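Local coordinates for 2-hydroxyisobutanoyl-CoA mutase large subunit (Aquincola tertiaricarbonis, PDB 4R3U), which binds the substrate and, with the cobalamin-carrying small subunit HcmB, interconverts 2-hydroxyisobutyryl-CoA and (S)-3-hydroxybutyryl-CoA, at residues 230-242 with 278-292. Numbering follows the deposited sequence.
Sequences VRIVRDIITYSAK and YVNEVTKTGMHVDEF
Ile237 turns CG2 anti to its own backbone N, and Val282 does the same with CG1 (chi1 -176°), which leaves Val282 CG2 beside the nitrogen and 3.7 Å from Ile237 CG2, the two side chains crossing at about a right angle. The same Ile237 methyl also reaches Phe292 CD2, at 3.9 Å. Within 278-292 the Phe292 ring takes Val282 CG1 over the centre of one face, so valine, ring and isoleucine form one apolar cluster. Toward the start of 230-242, Val233 CG1 lies 3.7 Å from Tyr278 CE1; the tyrosine hydroxyl goes elsewhere, to Asp211 and the backbone N of Leu213. At the other end, Met287 SD lies 4.1 Å from both Thr238 CG2 and Ala241 CB.

Arg234 works on two fronts. Its CG lies against Val282 CG2; the chain bends at chi3 (64°), and CD passes 3.7 Å from Thr285 CG2 while the guanidinium turns back to its own helix. There NH1 meets the syn lone pair of Asp235 OD1 at 2.6 Å, nearly in the guanidinium plane, and Arg231 NE holds OD2 at 2.9 Å. Replacing Arg234 by an alanine would probably leave Asp235 OD1 without this guanidinium, OD2 keeping Arg231, and open a gap beside Val282 and Thr285.

The helices 226-243 and 264-283 belong to the TIM-barrel domain, and their segments cross at -67° with axes 9.6 Å apart. Not one hydrogen bond spans the contact: it is mostly carbon and sulfur, with a few carbonyl oxygens packed against methyl and methylene groups. Arg234 NH2 and Asp235 OD2 are also hydrogen-bonded to Glu535 O and Leu539 N. Cohesion between the segments therefore rests mainly on the fit of apolar surfaces, while the charge pairs of Arg231, Arg234 and Asp235 stay within helix 226-243.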
ATOM      1  N   VAL A 230      20.934  -5.303  33.900  1.00 33.76           N
ATOM      2  CA  VAL A 230      21.706  -4.473  32.964  1.00 32.08           C
ATOM      3  C   VAL A 230      23.083  -5.115  32.792  1.00 38.66           C
ATOM      4  O   VAL A 230      23.615  -5.187  31.662  1.00 40.85           O
ATOM      5  CB  VAL A 230      21.722  -2.984  33.393  1.00 33.75           C
ATOM      6  CG1 VAL A 230      22.752  -2.173  32.603  1.00 33.41           C
ATOM      7  CG2 VAL A 230      20.328  -2.377  33.237  1.00 31.67           C
ATOM      8  N   ARG A 231      23.609  -5.661  33.904  1.00 33.04           N
ATOM      9  CA  ARG A 231      24.879  -6.380  33.917  1.00 33.42           C
ATOM     10  C   ARG A 231      24.803  -7.611  32.946  1.00 36.26           C
ATOM     11  O   ARG A 231      25.785  -7.919  32.271  1.00 37.36           O
ATOM     12  CB  ARG A 231      25.232  -6.776  35.378  1.00 33.40           C
ATOM     13  CG  ARG A 231      26.429  -7.708  35.536  1.00 33.42           C
ATOM     14  CD  ARG A 231      26.012  -9.165  35.539  1.00 33.03           C
ATOM     15  NE  ARG A 231      27.170 -10.062  35.519  1.00 47.28           N
ATOM     16  CZ  ARG A 231      27.758 -10.563  36.602  1.00 58.89           C
ATOM     17  NH1 ARG A 231      27.302 -10.263  37.815  1.00 41.74           N
ATOM     18  NH2 ARG A 231      28.798 -11.372  36.482  1.00 42.05           N
ATOM     19  N   ILE A 232      23.635  -8.282  32.861  1.00 29.99           N
ATOM     20  CA  ILE A 232      23.466  -9.408  31.948  1.00 28.72           C
ATOM     21  C   ILE A 232      23.580  -8.886  30.504  1.00 34.61           C
ATOM     22  O   ILE A 232      24.377  -9.439  29.729  1.00 36.22           O
ATOM     23  CB  ILE A 232      22.180 -10.253  32.212  1.00 29.66           C
ATOM     24  CG1 ILE A 232      22.217 -10.944  33.580  1.00 28.86           C
ATOM     25  CG2 ILE A 232      21.999 -11.315  31.121  1.00 30.86           C
ATOM     26  CD1 ILE A 232      20.853 -11.244  34.163  1.00 24.61           C
ATOM     27  N   VAL A 233      22.842  -7.790  30.162  1.00 28.46           N
ATOM     28  CA  VAL A 233      22.915  -7.155  28.836  1.00 26.46           C
ATOM     29  C   VAL A 233      24.378  -6.831  28.495  1.00 32.99           C
ATOM     30  O   VAL A 233      24.850  -7.117  27.394  1.00 34.26           O
ATOM     31  CB  VAL A 233      21.995  -5.916  28.718  1.00 27.77           C
ATOM     32  CG1 VAL A 233      22.037  -5.338  27.309  1.00 25.57           C
ATOM     33  CG2 VAL A 233      20.556  -6.278  29.092  1.00 26.60           C
ATOM     34  N   ARG A 234      25.101  -6.299  29.478  1.00 30.45           N
ATOM     35  CA  ARG A 234      26.512  -5.943  29.366  1.00 31.38           C
ATOM     36  C   ARG A 234      27.324  -7.200  29.066  1.00 37.16           C
ATOM     37  O   ARG A 234      28.096  -7.207  28.114  1.00 39.09           O
ATOM     38  CB  ARG A 234      26.943  -5.273  30.672  1.00 30.90           C
ATOM     39  CG  ARG A 234      28.314  -4.642  30.689  1.00 32.61           C
ATOM     40  CD  ARG A 234      28.871  -4.712  32.100  1.00 37.78           C
ATOM     41  NE  ARG A 234      29.067  -6.100  32.526  1.00 40.75           N
ATOM     42  CZ  ARG A 234      29.542  -6.477  33.704  1.00 48.50           C
ATOM     43  NH1 ARG A 234      29.679  -7.761  33.990  1.00 34.66           N
ATOM     44  NH2 ARG A 234      29.881  -5.575  34.610  1.00 36.36           N
ATOM     45  N   ASP A 235      27.113  -8.281  29.824  1.00 33.89           N
ATOM     46  CA  ASP A 235      27.789  -9.566  29.576  1.00 34.10           C
ATOM     47  C   ASP A 235      27.471 -10.140  28.184  1.00 38.14           C
ATOM     48  O   ASP A 235      28.342 -10.724  27.535  1.00 38.93           O
ATOM     49  CB  ASP A 235      27.426 -10.585  30.654  1.00 34.55           C
ATOM     50  CG  ASP A 235      28.003 -10.316  32.014  1.00 33.17           C
ATOM     51  OD1 ASP A 235      28.602  -9.239  32.208  1.00 31.79           O
ATOM     52  OD2 ASP A 235      27.826 -11.163  32.898  1.00 43.77           O
ATOM     53  N   ILE A 236      26.232  -9.958  27.728  1.00 34.72           N
ATOM     54  CA  ILE A 236      25.848 -10.407  26.389  1.00 34.03           C
ATOM     55  C   ILE A 236      26.668  -9.608  25.378  1.00 37.24           C
ATOM     56  O   ILE A 236      27.282 -10.197  24.488  1.00 38.29           O
ATOM     57  CB  ILE A 236      24.317 -10.310  26.130  1.00 34.69           C
ATOM     58  CG1 ILE A 236      23.538 -11.293  27.022  1.00 33.44           C
ATOM     59  CG2 ILE A 236      23.998 -10.526  24.652  1.00 34.15           C
ATOM     60  CD1 ILE A 236      21.982 -10.967  27.110  1.00 37.51           C
ATOM     61  N   ILE A 237      26.716  -8.280  25.563  1.00 32.93           N
ATOM     62  CA  ILE A 237      27.431  -7.351  24.682  1.00 32.72           C
ATOM     63  C   ILE A 237      28.912  -7.611  24.635  1.00 38.94           C
ATOM     64  O   ILE A 237      29.422  -7.814  23.534  1.00 41.06           O
ATOM     65  CB  ILE A 237      27.045  -5.863  24.925  1.00 34.21           C
ATOM     66  CG1 ILE A 237      25.614  -5.596  24.386  1.00 31.60           C
ATOM     67  CG2 ILE A 237      28.075  -4.889  24.306  1.00 33.75           C
ATOM     68  CD1 ILE A 237      24.933  -4.356  24.966  1.00 32.16           C
ATOM     69  N   THR A 238      29.593  -7.661  25.810  1.00 35.21           N
ATOM     70  CA  THR A 238      31.048  -7.921  25.904  1.00 36.12           C
ATOM     71  C   THR A 238      31.455  -9.297  25.376  1.00 39.06           C
ATOM     72  O   THR A 238      32.475  -9.391  24.702  1.00 39.45           O
ATOM     73  CB  THR A 238      31.584  -7.674  27.305  1.00 43.76           C
ATOM     74  OG1 THR A 238      30.963  -8.585  28.218  1.00 45.96           O
ATOM     75  CG2 THR A 238      31.368  -6.240  27.763  1.00 44.19           C
ATOM     76  N   TYR A 239      30.669 -10.357  25.678  1.00 35.69           N
ATOM     77  CA  TYR A 239      30.951 -11.717  25.207  1.00 36.15           C
ATOM     78  C   TYR A 239      30.915 -11.759  23.656  1.00 39.23           C
ATOM     79  O   TYR A 239      31.864 -12.253  23.028  1.00 38.21           O
ATOM     80  CB  TYR A 239      29.968 -12.757  25.820  1.00 35.73           C
ATOM     81  CG  TYR A 239      30.082 -14.128  25.179  1.00 38.01           C
ATOM     82  CD1 TYR A 239      31.058 -15.030  25.589  1.00 42.30           C
ATOM     83  CD2 TYR A 239      29.284 -14.482  24.090  1.00 37.18           C
ATOM     84  CE1 TYR A 239      31.230 -16.255  24.943  1.00 46.18           C
ATOM     85  CE2 TYR A 239      29.463 -15.695  23.421  1.00 38.34           C
ATOM     86  CZ  TYR A 239      30.421 -16.589  23.867  1.00 51.73           C
ATOM     87  OH  TYR A 239      30.589 -17.799  23.231  1.00 55.62           O
ATOM     88  N   SER A 240      29.795 -11.285  23.068  1.00 34.53           N
ATOM     89  CA  SER A 240      29.580 -11.235  21.622  1.00 35.02           C
ATOM     90  C   SER A 240      30.680 -10.476  20.886  1.00 43.03           C
ATOM     91  O   SER A 240      31.117 -10.934  19.833  1.00 43.62           O
ATOM     92  CB  SER A 240      28.230 -10.608  21.300  1.00 35.63           C
ATOM     93  OG  SER A 240      27.184 -11.492  21.648  1.00 43.12           O
ATOM     94  N   ALA A 241      31.131  -9.324  21.442  1.00 41.79           N
ATOM     95  CA  ALA A 241      32.180  -8.488  20.856  1.00 43.57           C
ATOM     96  C   ALA A 241      33.486  -9.257  20.723  1.00 52.25           C
ATOM     97  O   ALA A 241      34.161  -9.159  19.694  1.00 55.74           O
ATOM     98  CB  ALA A 241      32.391  -7.241  21.696  1.00 44.65           C
ATOM     99  N   LYS A 242      33.806 -10.073  21.730  1.00 47.37           N
ATOM    100  CA  LYS A 242      35.035 -10.857  21.774  1.00 48.77           C
ATOM    101  C   LYS A 242      34.917 -12.274  21.169  1.00 52.83           C
ATOM    102  O   LYS A 242      35.943 -12.843  20.806  1.00 54.98           O
ATOM    103  CB  LYS A 242      35.577 -10.916  23.229  1.00 51.84           C
ATOM    104  CG  LYS A 242      36.065  -9.577  23.807  1.00 67.31           C
ATOM    105  CD  LYS A 242      37.588  -9.433  23.671  1.00 86.21           C
ATOM    106  CE  LYS A 242      38.191  -8.462  24.661  1.00 95.71           C
ATOM    107  NZ  LYS A 242      39.679  -8.542  24.682  1.00 97.92           N
ATOM    108  N   TYR A 278      23.482   1.909  28.213  1.00 34.59           N
ATOM    109  CA  TYR A 278      24.168   0.689  27.779  1.00 33.43           C
ATOM    110  C   TYR A 278      25.624   0.918  27.425  1.00 37.53           C
ATOM    111  O   TYR A 278      26.478   0.158  27.883  1.00 39.89           O
ATOM    112  CB  TYR A 278      23.406   0.013  26.610  1.00 33.20           C
ATOM    113  CG  TYR A 278      22.090  -0.658  26.992  1.00 32.04           C
ATOM    114  CD1 TYR A 278      21.989  -1.444  28.144  1.00 34.29           C
ATOM    115  CD2 TYR A 278      20.977  -0.580  26.156  1.00 30.52           C
ATOM    116  CE1 TYR A 278      20.800  -2.087  28.480  1.00 33.91           C
ATOM    117  CE2 TYR A 278      19.774  -1.210  26.488  1.00 29.71           C
ATOM    118  CZ  TYR A 278      19.698  -1.985  27.640  1.00 37.12           C
ATOM    119  OH  TYR A 278      18.541  -2.640  27.992  1.00 35.58           O
ATOM    120  N   VAL A 279      25.914   1.967  26.645  1.00 32.94           N
ATOM    121  CA  VAL A 279      27.267   2.325  26.217  1.00 33.98           C
ATOM    122  C   VAL A 279      28.136   2.659  27.419  1.00 38.84           C
ATOM    123  O   VAL A 279      29.295   2.214  27.488  1.00 39.50           O
ATOM    124  CB  VAL A 279      27.282   3.457  25.154  1.00 37.98           C
ATOM    125  CG1 VAL A 279      28.719   3.819  24.752  1.00 39.04           C
ATOM    126  CG2 VAL A 279      26.472   3.060  23.927  1.00 35.86           C
ATOM    127  N   ASN A 280      27.563   3.409  28.383  1.00 35.02           N
ATOM    128  CA  ASN A 280      28.243   3.779  29.635  1.00 35.74           C
ATOM    129  C   ASN A 280      28.599   2.535  30.465  1.00 41.18           C
ATOM    130  O   ASN A 280      29.717   2.439  30.969  1.00 42.30           O
ATOM    131  CB  ASN A 280      27.387   4.743  30.455  1.00 34.64           C
ATOM    132  CG  ASN A 280      27.276   6.145  29.891  1.00 54.20           C
ATOM    133  OD1 ASN A 280      28.203   6.691  29.294  1.00 48.53           O
ATOM    134  ND2 ASN A 280      26.151   6.793  30.132  1.00 46.82           N
ATOM    135  N   GLU A 281      27.661   1.574  30.565  1.00 37.41           N
ATOM    136  CA  GLU A 281      27.846   0.325  31.297  1.00 37.60           C
ATOM    137  C   GLU A 281      28.920  -0.560  30.694  1.00 40.20           C
ATOM    138  O   GLU A 281      29.693  -1.158  31.445  1.00 41.11           O
ATOM    139  CB  GLU A 281      26.513  -0.441  31.425  1.00 37.67           C
ATOM    140  CG  GLU A 281      25.791  -0.260  32.748  1.00 48.62           C
ATOM    141  CD  GLU A 281      26.611   0.149  33.946  1.00 60.50           C
ATOM    142  OE1 GLU A 281      26.751   1.372  34.171  1.00 77.08           O
ATOM    143  OE2 GLU A 281      27.127  -0.748  34.647  1.00 47.21           O
ATOM    144  N   VAL A 282      28.947  -0.666  29.344  1.00 34.92           N
ATOM    145  CA  VAL A 282      29.935  -1.466  28.607  1.00 34.64           C
ATOM    146  C   VAL A 282      31.327  -0.809  28.667  1.00 39.77           C
ATOM    147  O   VAL A 282      32.291  -1.495  28.970  1.00 41.38           O
ATOM    148  CB  VAL A 282      29.497  -1.824  27.158  1.00 37.02           C
ATOM    149  CG1 VAL A 282      30.523  -2.734  26.487  1.00 37.45           C
ATOM    150  CG2 VAL A 282      28.118  -2.489  27.142  1.00 35.21           C
ATOM    151  N   THR A 283      31.424   0.511  28.417  1.00 37.42           N
ATOM    152  CA  THR A 283      32.706   1.224  28.438  1.00 40.29           C
ATOM    153  C   THR A 283      33.345   1.284  29.816  1.00 48.09           C
ATOM    154  O   THR A 283      34.580   1.349  29.910  1.00 48.35           O
ATOM    155  CB  THR A 283      32.654   2.580  27.721  1.00 44.58           C
ATOM    156  OG1 THR A 283      31.710   3.427  28.367  1.00 46.59           O
ATOM    157  CG2 THR A 283      32.337   2.443  26.250  1.00 40.75           C
ATOM    158  N   LYS A 284      32.499   1.191  30.879  1.00 45.50           N
ATOM    159  CA  LYS A 284      32.883   1.171  32.293  1.00 46.20           C
ATOM    160  C   LYS A 284      33.796  -0.035  32.566  1.00 50.15           C
ATOM    161  O   LYS A 284      34.648   0.042  33.444  1.00 51.20           O
ATOM    162  CB  LYS A 284      31.617   1.099  33.155  1.00 47.69           C
ATOM    163  CG  LYS A 284      31.726   1.645  34.570  1.00 60.91           C
ATOM    164  CD  LYS A 284      30.390   1.442  35.312  1.00 67.41           C
ATOM    165  CE  LYS A 284      30.566   1.292  36.823  1.00 76.96           C
ATOM    166  NZ  LYS A 284      29.462   0.509  37.459  1.00 81.53           N
ATOM    167  N   THR A 285      33.650  -1.125  31.775  1.00 45.26           N
ATOM    168  CA  THR A 285      34.463  -2.359  31.866  1.00 44.10           C
ATOM    169  C   THR A 285      35.862  -2.150  31.269  1.00 46.67           C
ATOM    170  O   THR A 285      36.697  -3.055  31.321  1.00 47.14           O
ATOM    171  CB  THR A 285      33.793  -3.539  31.093  1.00 46.20           C
ATOM    172  OG1 THR A 285      33.873  -3.294  29.684  1.00 40.98           O
ATOM    173  CG2 THR A 285      32.358  -3.804  31.512  1.00 39.79           C
ATOM    174  N   GLY A 286      36.084  -0.995  30.658  1.00 42.57           N
ATOM    175  CA  GLY A 286      37.332  -0.679  29.986  1.00 43.16           C
ATOM    176  C   GLY A 286      37.308  -1.037  28.515  1.00 46.31           C
ATOM    177  O   GLY A 286      38.313  -0.876  27.812  1.00 46.31           O
ATOM    178  N   MET A 287      36.151  -1.531  28.027  1.00 43.82           N
ATOM    179  CA  MET A 287      35.963  -1.861  26.615  1.00 42.54           C
ATOM    180  C   MET A 287      35.739  -0.556  25.874  1.00 48.95           C
ATOM    181  O   MET A 287      34.841   0.198  26.237  1.00 49.73           O
ATOM    182  CB  MET A 287      34.779  -2.814  26.402  1.00 42.64           C
ATOM    183  CG  MET A 287      34.561  -3.151  24.949  1.00 45.79           C
ATOM    184  SD  MET A 287      33.509  -4.568  24.658  1.00 48.57           S
ATOM    185  CE  MET A 287      34.678  -5.877  24.996  1.00 46.76           C
ATOM    186  N   HIS A 288      36.578  -0.278  24.864  1.00 47.08           N
ATOM    187  CA  HIS A 288      36.494   0.920  24.047  1.00 47.08           C
ATOM    188  C   HIS A 288      35.244   0.807  23.203  1.00 46.82           C
ATOM    189  O   HIS A 288      34.931  -0.276  22.700  1.00 43.80           O
ATOM    190  CB  HIS A 288      37.738   1.019  23.140  1.00 50.77           C
ATOM    191  CG  HIS A 288      37.852   2.310  22.373  1.00 55.65           C
ATOM    192  ND1 HIS A 288      37.042   2.582  21.278  1.00 56.45           N
ATOM    193  CD2 HIS A 288      38.700   3.350  22.552  1.00 59.54           C
ATOM    194  CE1 HIS A 288      37.399   3.785  20.855  1.00 57.00           C
ATOM    195  NE2 HIS A 288      38.391   4.286  21.585  1.00 59.26           N
ATOM    196  N   VAL A 289      34.546   1.939  23.034  1.00 43.62           N
ATOM    197  CA  VAL A 289      33.328   2.090  22.225  1.00 41.86           C
ATOM    198  C   VAL A 289      33.428   1.404  20.863  1.00 44.57           C
ATOM    199  O   VAL A 289      32.482   0.732  20.447  1.00 42.76           O
ATOM    200  CB  VAL A 289      32.860   3.563  22.067  1.00 46.95           C
ATOM    201  CG1 VAL A 289      31.358   3.627  21.823  1.00 44.59           C
ATOM    202  CG2 VAL A 289      33.259   4.426  23.261  1.00 48.87           C
ATOM    203  N   ASP A 290      34.576   1.551  20.179  1.00 42.32           N
ATOM    204  CA  ASP A 290      34.772   0.978  18.843  1.00 41.51           C
ATOM    205  C   ASP A 290      34.884  -0.563  18.795  1.00 44.82           C
ATOM    206  O   ASP A 290      34.764  -1.154  17.719  1.00 44.34           O
ATOM    207  CB  ASP A 290      35.885   1.716  18.071  1.00 44.54           C
ATOM    208  CG  ASP A 290      35.593   3.185  17.785  1.00 53.18           C
ATOM    209  OD1 ASP A 290      34.435   3.513  17.488  1.00 52.10           O
ATOM    210  OD2 ASP A 290      36.545   3.995  17.795  1.00 64.62           O
ATOM    211  N   GLU A 291      35.047  -1.214  19.964  1.00 40.26           N
ATOM    212  CA  GLU A 291      35.096  -2.676  20.047  1.00 38.86           C
ATOM    213  C   GLU A 291      33.678  -3.284  19.958  1.00 41.28           C
ATOM    214  O   GLU A 291      33.565  -4.478  19.687  1.00 42.68           O
ATOM    215  CB  GLU A 291      35.739  -3.137  21.369  1.00 40.82           C
ATOM    216  CG  GLU A 291      37.221  -2.846  21.548  1.00 51.91           C
ATOM    217  CD  GLU A 291      37.806  -3.506  22.786  1.00 74.25           C
ATOM    218  OE1 GLU A 291      38.296  -2.771  23.678  1.00 67.73           O
ATOM    219  OE2 GLU A 291      37.753  -4.756  22.874  1.00 62.42           O
ATOM    220  N   PHE A 292      32.606  -2.496  20.235  1.00 34.29           N
ATOM    221  CA  PHE A 292      31.234  -3.023  20.287  1.00 32.04           C
ATOM    222  C   PHE A 292      30.176  -2.195  19.574  1.00 34.92           C
ATOM    223  O   PHE A 292      29.230  -2.776  19.037  1.00 35.82           O
ATOM    224  CB  PHE A 292      30.819  -3.321  21.751  1.00 32.85           C
ATOM    225  CG  PHE A 292      30.621  -2.095  22.617  1.00 33.13           C
ATOM    226  CD1 PHE A 292      31.698  -1.505  23.273  1.00 35.31           C
ATOM    227  CD2 PHE A 292      29.354  -1.528  22.776  1.00 31.79           C
ATOM    228  CE1 PHE A 292      31.517  -0.362  24.057  1.00 35.00           C
ATOM    229  CE2 PHE A 292      29.176  -0.382  23.556  1.00 33.31           C
ATOM    230  CZ  PHE A 292      30.261   0.196  24.186  1.00 32.37           C
TER